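Long-range contacts in PTS system, IIabc component (Clostridium difficile, PDB 3IPJ), which probably passes phosphate from a phosphocysteine to an incoming sugar during its uptake, possibly trehalose, this piece being the cytoplasmic EIIB domain of the permease: residues I23-C28 / K74-V79; A29-V34 / Q62-L67. One frame throughout, in Å; residues are numbered along the deposited sequence.

Contact 1 of 2, residues I23-C28 / K74-V79; sequences ISITHC and KVYAEV
Tyr76 and His27 make the first meeting between strand 24-27 and helix 74-79, their rings meeting obliquely with planes 52° apart and centroids separated by 4.6 Å. One side of the imidazole approaches a face of the phenol ring near its rim. Tyr76 reaches the strand because its CG stands anti to the backbone N (chi1 -173°), which carries the ring off the helix and across the chain at Thr26, whose CA comes within 3.7 Å of Tyr76 CE1. On the ring's edge sits Ile25: its CG2 is 4.0 Å from Tyr76 CE1, and its carbonyl O lies in the ring plane, 3.6 Å from Tyr76 OH. The other branch of Ile25 runs to the next helical turn, where its CD1 presses on Val79 CG1 at 3.3 Å, tighter than usual carbon contact. Further out, Leu84 touches Ile25, Thr86 and Ser88 touch Tyr76, and Ala10 of helix 5-17 touches Val79. His27 also leans on Val72 and Asn73, one turn earlier in the helix. Strand and helix run roughly antiparallel and share no hydrogen bond, so ring contact and the fit of aliphatic branches are what hold this helix to the sheet.

Contact 2 of 2, residues A29-V34 / Q62-L67; sequences ATRLRV and QYQIIL
Two central strands of the antiparallel EIIB sheet pair here, 31-34 against 62-66, and their two faces differ sharply. Leu32 with Ile65 and Val34 with Tyr63 are hydrogen-bonded pairs, each closed by two backbone bonds; Ile65 N to Leu32 O, 2.9 Å, is typical. Arg31 with Ile66 and Arg33 with Gln64 are the non-hydrogen-bonded pairs, and they put their side chains on the polar face. Past the Arg31-Ile66 pair, Leu67 N donates to Thr30 O (2.9 Å). On the polar face Arg31 NH1 donates to Gln64 OE1 at 2.7 Å, nearly in line with the C=O and within the guanidinium plane, the N-H itself somewhat bent (148°). The extended Gln64 chain (chi2 -178°) delivers its amide between the two arginines, so that Gln64 OE1 also lies above one face of the Arg33 guanidinium. Ile66 runs alongside Arg31, with its CD1 over the guanidinium. The other face is apolar: Val34 CG2 meets Ile65 CD1 at 3.8 Å. Leu67, in the loop after the strand, packs its CD1 on Leu32 CB at 4.0 Å; Val75 of helix 71-79 touches both leucines. The Tyr63 hydroxyl is hydrogen-bonded to Asp44. Gln64 thus fixes Arg31 by a hydrogen bond and only packs on Arg33, whose charge beside Cys28, the predicted phosphocysteine, would probably help stabilise a phosphoryl group there.

In the fold
Contact 2 is nested in the chain loop that contact 1 closes: strand 22-27 leads directly into strand 31-36, and strand 62-66 is followed by helix 71-79. Their centres are about 8 Å apart, and both reach the same four-stranded antiparallel sheet, where 22-27 is an outermost strand and 31-36 its neighbour. They join through a probable hydrogen bond from Arg33 N to Thr26 O, and through Tyr76, which packs on Leu32, so the helix spans both strands. The helix therefore packs on the apolar face, that of Leu32, while Arg33 points to the other. Cys28, ending segment 23-28, is a zinc ligand seen for this protein, though no zinc is bound to this chain here.

Contact 1 of 2, residues I23-C28 / K74-V79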
loop_
_atom_site.group_PDB
_atom_site.type_symbol
_atom_site.label_atom_id
_atom_site.label_comp_id
_atom_site.label_asym_id
_atom_site.label_seq_id
_atom_site.Cartn_x
_atom_site.Cartn_y
_atom_site.Cartn_z
ATOM N N ILE A 23 -1.979 -4.898 9.020
ATOM C CA ILE A 23 -1.412 -4.570 10.345
ATOM C C ILE A 23 -0.873 -3.124 10.322
ATOM O O ILE A 23 -1.232 -2.292 11.183
ATOM C CB ILE A 23 -0.292 -5.536 10.722
ATOM C CG1 ILE A 23 -0.821 -6.966 10.816
ATOM C CG2 ILE A 23 0.410 -5.090 12.057
ATOM C CD1 ILE A 23 0.286 -7.944 11.064
ATOM N N SER A 24 -0.020 -2.823 9.320
ATOM C CA SER A 24 0.585 -1.506 9.172
ATOM C C SER A 24 1.150 -1.406 7.759
ATOM O O SER A 24 1.201 -2.417 7.059
ATOM C CB SER A 24 1.701 -1.322 10.231
ATOM O OG SER A 24 2.692 -2.329 10.119
ATOM N N ILE A 25 1.530 -0.180 7.345
ATOM C CA ILE A 25 1.887 0.115 6.006
ATOM C C ILE A 25 3.021 1.081 6.057
ATOM O O ILE A 25 2.986 1.984 6.863
ATOM C CB ILE A 25 0.744 0.924 5.283
ATOM C CG1 ILE A 25 -0.622 0.265 5.533
ATOM C CG2 ILE A 25 1.074 1.096 3.776
ATOM C CD1 ILE A 25 -1.843 1.234 5.535
ATOM N N THR A 26 4.033 0.890 5.191
ATOM C CA THR A 26 5.072 1.901 4.920
ATOM C C THR A 26 5.442 1.783 3.449
ATOM O O THR A 26 4.702 1.160 2.662
ATOM C CB THR A 26 6.315 1.722 5.786
ATOM O OG1 THR A 26 7.124 2.916 5.690
ATOM C CG2 THR A 26 7.081 0.395 5.399
ATOM N N HIS A 27 6.582 2.338 3.075
ATOM C CA HIS A 27 6.986 2.273 1.690
ATOM C C HIS A 27 8.478 2.417 1.549
ATOM O O HIS A 27 9.129 2.842 2.477
ATOM C CB HIS A 27 6.220 3.343 0.823
ATOM C CG HIS A 27 6.769 4.737 0.958
ATOM N ND1 HIS A 27 6.316 5.643 1.902
ATOM C CD2 HIS A 27 7.768 5.353 0.293
ATOM C CE1 HIS A 27 6.997 6.763 1.797
ATOM N NE2 HIS A 27 7.890 6.610 0.835
ATOM N N CYS A 28 9.044 2.027 0.416
ATOM C CA CYS A 28 10.442 2.395 0.122
ATOM C C CYS A 28 10.381 3.280 -1.138
ATOM O O CYS A 28 9.349 3.917 -1.433
ATOM C CB CYS A 28 11.384 1.175 -0.061
ATOM S SG CYS A 28 10.915 0.066 -1.464
ATOM N N LYS A 74 2.871 9.115 -3.809
ATOM C CA LYS A 74 1.569 9.720 -4.075
ATOM C C LYS A 74 0.467 8.766 -3.623
ATOM O O LYS A 74 -0.567 9.192 -3.095
ATOM C CB LYS A 74 1.435 10.050 -5.558
ATOM C CG LYS A 74 2.532 11.064 -5.960
ATOM C CD LYS A 74 2.646 11.313 -7.528
ATOM C CE LYS A 74 3.954 12.138 -7.896
ATOM N NZ LYS A 74 3.884 13.607 -7.756
ATOM N N VAL A 75 0.709 7.460 -3.793
ATOM C CA VAL A 75 -0.258 6.444 -3.298
ATOM C C VAL A 75 -0.161 6.367 -1.777
ATOM O O VAL A 75 -1.193 6.297 -1.061
ATOM C CB VAL A 75 -0.042 5.074 -3.945
ATOM C CG1 VAL A 75 -0.883 3.947 -3.254
ATOM C CG2 VAL A 75 -0.355 5.215 -5.450
ATOM N N TYR A 76 1.062 6.452 -1.271
ATOM C CA TYR A 76 1.205 6.392 0.175
ATOM C C TYR A 76 0.429 7.577 0.843
ATOM O O TYR A 76 -0.246 7.410 1.857
ATOM C CB TYR A 76 2.695 6.353 0.508
ATOM C CG TYR A 76 2.900 6.123 1.952
ATOM C CD1 TYR A 76 2.628 4.881 2.521
ATOM C CD2 TYR A 76 3.364 7.148 2.781
ATOM C CE1 TYR A 76 2.809 4.652 3.914
ATOM C CE2 TYR A 76 3.532 6.913 4.168
ATOM C CZ TYR A 76 3.250 5.662 4.684
ATOM O OH TYR A 76 3.395 5.436 5.980
ATOM N N ALA A 77 0.546 8.778 0.271
ATOM C CA ALA A 77 -0.104 9.978 0.795
ATOM C C ALA A 77 -1.676 9.865 0.836
ATOM O O ALA A 77 -2.371 10.439 1.721
ATOM C CB ALA A 77 0.360 11.213 -0.018
ATOM N N GLU A 78 -2.241 9.106 -0.106
ATOM C CA GLU A 78 -3.656 8.812 -0.068
ATOM C C GLU A 78 -3.941 7.844 1.087
ATOM O O GLU A 78 -4.794 8.108 1.899
ATOM C CB GLU A 78 -4.085 8.238 -1.409
ATOM C CG GLU A 78 -3.867 9.249 -2.503
ATOM C CD GLU A 78 -4.583 10.584 -2.240
ATOM O OE1 GLU A 78 -5.595 10.618 -1.480
ATOM O OE2 GLU A 78 -4.165 11.610 -2.864
ATOM N N VAL A 79 -3.205 6.735 1.170
ATOM C CA VAL A 79 -3.441 5.766 2.261
ATOM C C VAL A 79 -3.308 6.417 3.649
ATOM O O VAL A 79 -4.071 6.087 4.589
ATOM C CB VAL A 79 -2.419 4.614 2.210
ATOM C CG1 VAL A 79 -2.474 3.820 3.525
ATOM C CG2 VAL A 79 -2.576 3.745 0.875
#

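Contact 2 of 2, residues A29-V34 / Q62-L67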
loop_
_atom_site.group_PDB
_atom_site.type_symbol
_atom_site.label_atom_id
_atom_site.label_comp_id
_atom_site.label_asym_id
_atom_site.label_seq_id
_atom_site.Cartn_x
_atom_site.Cartn_y
_atom_site.Cartn_z
ATOM N N ALA A 29 11.475 3.316 -1.903
ATOM C CA ALA A 29 11.536 4.231 -3.026
ATOM C C ALA A 29 10.623 3.762 -4.107
ATOM O O ALA A 29 10.216 4.580 -4.932
ATOM C CB ALA A 29 13.015 4.378 -3.541
ATOM N N THR A 30 10.328 2.450 -4.158
ATOM C CA THR A 30 9.565 1.947 -5.319
ATOM C C THR A 30 8.399 1.081 -4.882
ATOM O O THR A 30 7.531 0.790 -5.711
ATOM C CB THR A 30 10.465 1.163 -6.277
ATOM O OG1 THR A 30 11.088 0.100 -5.531
ATOM C CG2 THR A 30 11.559 2.091 -6.760
ATOM N N ARG A 31 8.373 0.636 -3.610
ATOM C CA ARG A 31 7.315 -0.287 -3.194
ATOM C C ARG A 31 6.461 0.192 -2.000
ATOM O O ARG A 31 6.952 0.757 -1.029
ATOM C CB ARG A 31 7.889 -1.703 -2.902
ATOM C CG ARG A 31 8.875 -2.186 -3.899
ATOM C CD ARG A 31 9.390 -3.541 -3.464
ATOM N NE ARG A 31 10.227 -4.113 -4.539
ATOM C CZ ARG A 31 10.684 -5.383 -4.544
ATOM N NH1 ARG A 31 10.398 -6.214 -3.524
ATOM N NH2 ARG A 31 11.448 -5.816 -5.551
ATOM N N LEU A 32 5.173 -0.051 -2.089
ATOM C CA LEU A 32 4.232 0.048 -0.965
ATOM C C LEU A 32 4.359 -1.289 -0.209
ATOM O O LEU A 32 4.172 -2.354 -0.783
ATOM C CB LEU A 32 2.829 0.286 -1.576
ATOM C CG LEU A 32 1.786 0.763 -0.591
ATOM C CD1 LEU A 32 2.104 2.208 -0.066
ATOM C CD2 LEU A 32 0.388 0.681 -1.254
ATOM N N ARG A 33 4.688 -1.228 1.074
ATOM C CA ARG A 33 4.962 -2.418 1.829
ATOM C C ARG A 33 3.904 -2.576 2.919
ATOM O O ARG A 33 3.845 -1.784 3.852
ATOM C CB ARG A 33 6.369 -2.323 2.383
ATOM C CG ARG A 33 7.447 -2.542 1.337
ATOM C CD ARG A 33 8.767 -1.972 1.857
ATOM N NE ARG A 33 9.850 -2.182 0.899
ATOM C CZ ARG A 33 10.624 -3.267 0.877
ATOM N NH1 ARG A 33 10.425 -4.226 1.807
ATOM N NH2 ARG A 33 11.601 -3.400 -0.054
ATOM N N VAL A 34 3.066 -3.597 2.782
ATOM C CA VAL A 34 1.906 -3.787 3.683
ATOM C C VAL A 34 2.111 -5.037 4.557
ATOM O O VAL A 34 2.177 -6.153 3.998
ATOM C CB VAL A 34 0.620 -4.024 2.872
ATOM C CG1 VAL A 34 -0.607 -3.972 3.792
ATOM C CG2 VAL A 34 0.545 -2.978 1.792
ATOM N N GLN A 62 5.547 -9.281 4.700
ATOM C CA GLN A 62 5.321 -8.056 3.908
ATOM C C GLN A 62 4.741 -8.386 2.533
ATOM O O GLN A 62 5.389 -9.066 1.710
ATOM C CB GLN A 62 6.640 -7.304 3.670
ATOM C CG GLN A 62 7.177 -6.578 4.885
ATOM C CD GLN A 62 8.421 -5.760 4.538
ATOM O OE1 GLN A 62 9.497 -5.875 5.198
ATOM N NE2 GLN A 62 8.296 -4.948 3.527
ATOM N N TYR A 63 3.546 -7.840 2.281
ATOM C CA TYR A 63 2.946 -7.838 0.942
ATOM C C TYR A 63 3.411 -6.551 0.179
ATOM O O TYR A 63 3.035 -5.452 0.546
ATOM C CB TYR A 63 1.423 -7.866 1.098
ATOM C CG TYR A 63 0.726 -8.310 -0.160
ATOM C CD1 TYR A 63 0.589 -9.656 -0.440
ATOM C CD2 TYR A 63 0.250 -7.378 -1.097
ATOM C CE1 TYR A 63 -0.042 -10.087 -1.585
ATOM C CE2 TYR A 63 -0.371 -7.772 -2.272
ATOM C CZ TYR A 63 -0.522 -9.129 -2.512
ATOM O OH TYR A 63 -1.164 -9.573 -3.634
ATOM N N GLN A 64 4.244 -6.700 -0.872
ATOM C CA GLN A 64 4.935 -5.577 -1.457
ATOM C C GLN A 64 4.301 -5.327 -2.841
ATOM O O GLN A 64 4.163 -6.264 -3.646
ATOM C CB GLN A 64 6.412 -5.870 -1.539
ATOM C CG GLN A 64 6.932 -6.293 -0.178
ATOM C CD GLN A 64 8.447 -6.549 -0.184
ATOM O OE1 GLN A 64 9.132 -6.236 -1.161
ATOM N NE2 GLN A 64 8.975 -7.128 0.914
ATOM N N ILE A 65 3.895 -4.078 -3.093
ATOM C CA ILE A 65 3.300 -3.733 -4.352
ATOM C C ILE A 65 4.242 -2.776 -5.008
ATOM O O ILE A 65 4.495 -1.694 -4.467
ATOM C CB ILE A 65 1.998 -3.006 -4.120
ATOM C CG1 ILE A 65 1.055 -3.957 -3.337
ATOM C CG2 ILE A 65 1.422 -2.477 -5.421
ATOM C CD1 ILE A 65 0.930 -3.589 -1.914
ATOM N N ILE A 66 4.797 -3.175 -6.156
ATOM C CA ILE A 66 5.788 -2.323 -6.822
ATOM C C ILE A 66 5.031 -1.256 -7.631
ATOM O O ILE A 66 4.273 -1.591 -8.549
ATOM C CB ILE A 66 6.700 -3.070 -7.780
ATOM C CG1 ILE A 66 7.221 -4.383 -7.159
ATOM C CG2 ILE A 66 7.837 -2.129 -8.212
ATOM C CD1 ILE A 66 7.997 -5.295 -8.185
ATOM N N LEU A 67 5.223 0.017 -7.266
ATOM C CA LEU A 67 4.564 1.135 -7.951
ATOM C C LEU A 67 5.569 2.033 -8.716
ATOM O O LEU A 67 5.170 2.752 -9.650
ATOM C CB LEU A 67 3.773 1.963 -6.909
ATOM C CG LEU A 67 2.531 1.234 -6.409
ATOM C CD1 LEU A 67 2.065 1.897 -5.185
ATOM C CD2 LEU A 67 1.409 1.335 -7.454
#